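ATP-dependent DNA helicase (Mycobacterium smegmatis, PDB 5V9X) is a 3'-to-5' RNA:DNA helicase that probably uses ATP hydrolysis to move along a single-stranded DNA tracking strand. Local coordinates at residues A35-T43 with G123-L133. Residues are numbered along the deposited sequence; the frame is centred on the assembly and turned at random.
Sequences ALTREWFTT and GITRVAERHGL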
# COMPACT_ATOMS: atom_id res chain seq x y z
N ALA A 35 14.21 0.81 -38.79
CA ALA A 35 15.07 -0.34 -39.05
C ALA A 35 16.08 -0.54 -37.93
O ALA A 35 16.41 -1.67 -37.57
CB ALA A 35 15.77 -0.18 -40.39
N LEU A 36 16.59 0.56 -37.35
CA LEU A 36 17.61 0.45 -36.32
C LEU A 36 17.06 -0.19 -35.05
O LEU A 36 17.64 -1.14 -34.52
CB LEU A 36 18.20 1.83 -36.01
CG LEU A 36 18.90 2.57 -37.15
CD1 LEU A 36 19.53 3.84 -36.61
CD2 LEU A 36 19.94 1.68 -37.82
N THR A 37 15.94 0.34 -34.53
CA THR A 37 15.36 -0.23 -33.32
C THR A 37 14.89 -1.66 -33.55
O THR A 37 14.99 -2.50 -32.65
CB THR A 37 14.21 0.64 -32.82
OG1 THR A 37 14.68 1.97 -32.60
CG2 THR A 37 13.65 0.10 -31.52
N ARG A 38 14.39 -1.97 -34.75
CA ARG A 38 14.01 -3.34 -35.07
C ARG A 38 15.22 -4.26 -35.04
O ARG A 38 15.16 -5.36 -34.48
CB ARG A 38 13.33 -3.39 -36.44
CG ARG A 38 12.76 -4.75 -36.79
CD ARG A 38 12.37 -4.84 -38.26
NE ARG A 38 11.46 -3.77 -38.67
CZ ARG A 38 11.77 -2.81 -39.54
NH1 ARG A 38 12.98 -2.78 -40.10
NH2 ARG A 38 10.89 -1.87 -39.85
N GLU A 39 16.34 -3.82 -35.62
CA GLU A 39 17.53 -4.67 -35.66
C GLU A 39 18.10 -4.89 -34.26
O GLU A 39 18.57 -5.99 -33.95
CB GLU A 39 18.60 -4.08 -36.58
CG GLU A 39 19.86 -4.94 -36.66
CD GLU A 39 20.74 -4.62 -37.85
OE1 GLU A 39 21.56 -3.69 -37.76
OE2 GLU A 39 20.59 -5.30 -38.89
N TRP A 40 18.07 -3.86 -33.41
CA TRP A 40 18.59 -4.03 -32.06
C TRP A 40 17.77 -5.04 -31.28
O TRP A 40 18.32 -5.99 -30.71
CB TRP A 40 18.64 -2.70 -31.31
CG TRP A 40 18.82 -2.98 -29.85
CD1 TRP A 40 19.97 -3.36 -29.23
CD2 TRP A 40 17.80 -2.97 -28.84
NE1 TRP A 40 19.74 -3.56 -27.89
CE2 TRP A 40 18.42 -3.33 -27.62
CE3 TRP A 40 16.43 -2.69 -28.84
CZ2 TRP A 40 17.71 -3.42 -26.43
CZ3 TRP A 40 15.73 -2.77 -27.65
CH2 TRP A 40 16.37 -3.13 -26.46
N PHE A 41 16.45 -4.84 -31.22
CA PHE A 41 15.60 -5.72 -30.43
C PHE A 41 15.72 -7.17 -30.89
O PHE A 41 15.62 -8.09 -30.07
CB PHE A 41 14.14 -5.26 -30.49
CG PHE A 41 13.24 -5.93 -29.49
CD1 PHE A 41 12.65 -7.15 -29.78
CD2 PHE A 41 12.99 -5.34 -28.27
CE1 PHE A 41 11.83 -7.77 -28.86
CE2 PHE A 41 12.17 -5.96 -27.34
CZ PHE A 41 11.59 -7.18 -27.64
N THR A 42 15.96 -7.39 -32.18
CA THR A 42 16.13 -8.75 -32.68
C THR A 42 17.43 -9.36 -32.18
O THR A 42 17.48 -10.55 -31.84
CB THR A 42 16.08 -8.75 -34.21
OG1 THR A 42 14.77 -8.38 -34.64
CG2 THR A 42 16.41 -10.13 -34.76
N THR A 43 18.50 -8.56 -32.10
CA THR A 43 19.77 -9.06 -31.60
C THR A 43 19.82 -9.16 -30.08
O THR A 43 20.77 -9.74 -29.55
CB THR A 43 20.93 -8.18 -32.09
OG1 THR A 43 20.80 -6.86 -31.54
CG2 THR A 43 20.94 -8.09 -33.61
N GLY A 123 22.20 -0.03 -27.41
CA GLY A 123 22.02 -0.90 -28.56
C GLY A 123 21.64 -0.15 -29.82
O GLY A 123 22.13 -0.47 -30.91
N ILE A 124 20.75 0.84 -29.70
CA ILE A 124 20.41 1.68 -30.84
C ILE A 124 21.67 2.32 -31.41
O ILE A 124 21.86 2.37 -32.63
CB ILE A 124 19.37 2.75 -30.44
CG1 ILE A 124 18.13 2.10 -29.82
CG2 ILE A 124 18.99 3.60 -31.64
CD1 ILE A 124 17.37 1.22 -30.76
N THR A 125 22.54 2.80 -30.53
CA THR A 125 23.79 3.43 -30.96
C THR A 125 24.68 2.44 -31.70
O THR A 125 25.23 2.76 -32.76
CB THR A 125 24.52 4.00 -29.74
OG1 THR A 125 23.69 4.97 -29.09
CG2 THR A 125 25.84 4.65 -30.16
N ARG A 126 24.83 1.24 -31.14
CA ARG A 126 25.65 0.22 -31.79
C ARG A 126 25.11 -0.12 -33.17
O ARG A 126 25.88 -0.26 -34.13
CB ARG A 126 25.72 -1.03 -30.91
CG ARG A 126 26.77 -2.05 -31.31
CD ARG A 126 26.16 -3.19 -32.12
NE ARG A 126 25.09 -3.86 -31.38
CZ ARG A 126 24.25 -4.73 -31.93
NH1 ARG A 126 24.35 -5.03 -33.21
NH2 ARG A 126 23.31 -5.29 -31.18
N VAL A 127 23.79 -0.24 -33.30
CA VAL A 127 23.19 -0.58 -34.59
C VAL A 127 23.27 0.60 -35.55
O VAL A 127 23.58 0.43 -36.73
CB VAL A 127 21.74 -1.05 -34.38
CG1 VAL A 127 21.04 -1.24 -35.72
CG2 VAL A 127 21.71 -2.34 -33.58
N ALA A 128 22.99 1.81 -35.05
CA ALA A 128 23.08 3.01 -35.89
C ALA A 128 24.46 3.15 -36.52
O ALA A 128 24.59 3.40 -37.72
CB ALA A 128 22.74 4.25 -35.07
N GLU A 129 25.50 2.98 -35.71
CA GLU A 129 26.86 3.13 -36.21
C GLU A 129 27.30 1.92 -37.03
O GLU A 129 28.13 2.07 -37.94
CB GLU A 129 27.82 3.37 -35.04
CG GLU A 129 27.50 4.64 -34.27
CD GLU A 129 28.46 4.89 -33.12
OE1 GLU A 129 29.26 3.99 -32.80
OE2 GLU A 129 28.41 6.00 -32.55
N ARG A 130 26.76 0.74 -36.74
CA ARG A 130 27.03 -0.43 -37.59
C ARG A 130 26.63 -0.17 -39.03
O ARG A 130 27.28 -0.67 -39.96
CB ARG A 130 26.30 -1.65 -37.03
CG ARG A 130 26.26 -2.85 -37.97
CD ARG A 130 25.46 -4.00 -37.37
NE ARG A 130 24.80 -4.82 -38.39
CZ ARG A 130 25.34 -5.89 -38.96
NH1 ARG A 130 26.56 -6.28 -38.62
NH2 ARG A 130 24.67 -6.57 -39.88
N HIS A 131 25.57 0.61 -39.25
CA HIS A 131 25.08 0.91 -40.59
C HIS A 131 25.51 2.29 -41.08
O HIS A 131 24.95 2.80 -42.06
CB HIS A 131 23.55 0.79 -40.62
CG HIS A 131 23.07 -0.63 -40.58
ND1 HIS A 131 23.10 -1.46 -41.68
CD2 HIS A 131 22.54 -1.37 -39.57
CE1 HIS A 131 22.62 -2.64 -41.36
NE2 HIS A 131 22.27 -2.61 -40.08
N GLY A 132 26.50 2.91 -40.43
CA GLY A 132 27.03 4.18 -40.87
C GLY A 132 26.22 5.40 -40.50
O GLY A 132 26.62 6.51 -40.87
N LEU A 133 25.11 5.24 -39.80
CA LEU A 133 24.26 6.36 -39.44
C LEU A 133 24.79 7.06 -38.19
O LEU A 133 25.54 6.47 -37.41
CB LEU A 133 22.83 5.88 -39.21
CG LEU A 133 22.17 5.14 -40.38
CD1 LEU A 133 20.74 4.78 -40.04
CD2 LEU A 133 22.24 5.97 -41.65
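Helices 35-43 and 123-130 pack at 8.7 Å between axes, their directions 117° apart, with Leu-36 over Val-127 and Trp-40 over Gly-123. In this DEAD/DEAH-type helicase the contact joins the N-terminal helix carrying Phe-41, which touches the bound ATP analogue, to a helix of the RecA-like domain. Leu-36, branched and apolar, suits the junction: CD1 lies 3.6 Å from Ala-128 CB, while CD2 meets Val-127 CG1. Leu-133 CD1 touches both methyls, brought there by the Schellman turn at Gly-132, whose positive phi suits glycine. Val-127 points its two methyls at different neighbours, CG2 at Trp-40 CB and CG1 at Leu-36 O and the CB and CG of Glu-39. Having no side chain, Gly-123 lets the indole in close, Trp-40 CD1 standing 3.3 Å from Gly-123 CA. Ile-124 CD1 packs on Thr-37, whose hydroxyl is hydrogen-bonded to Asp-85. Polar pairs fringe this core. Glu-39, its CG anti to the backbone N (chi1 -180°) and its chain extended beyond, reaches His-131, whose NE2 donates to OE1 at 2.7 Å on the syn side, carboxylate and imidazole planes 24° apart; Arg-130 NE adds a weak, long salt bridge to OE1. Arg-126, bent at chi2 and chi3, brings NH2 to within 3.0 Å of Thr-43 OG1, which itself donates to Trp-40 O.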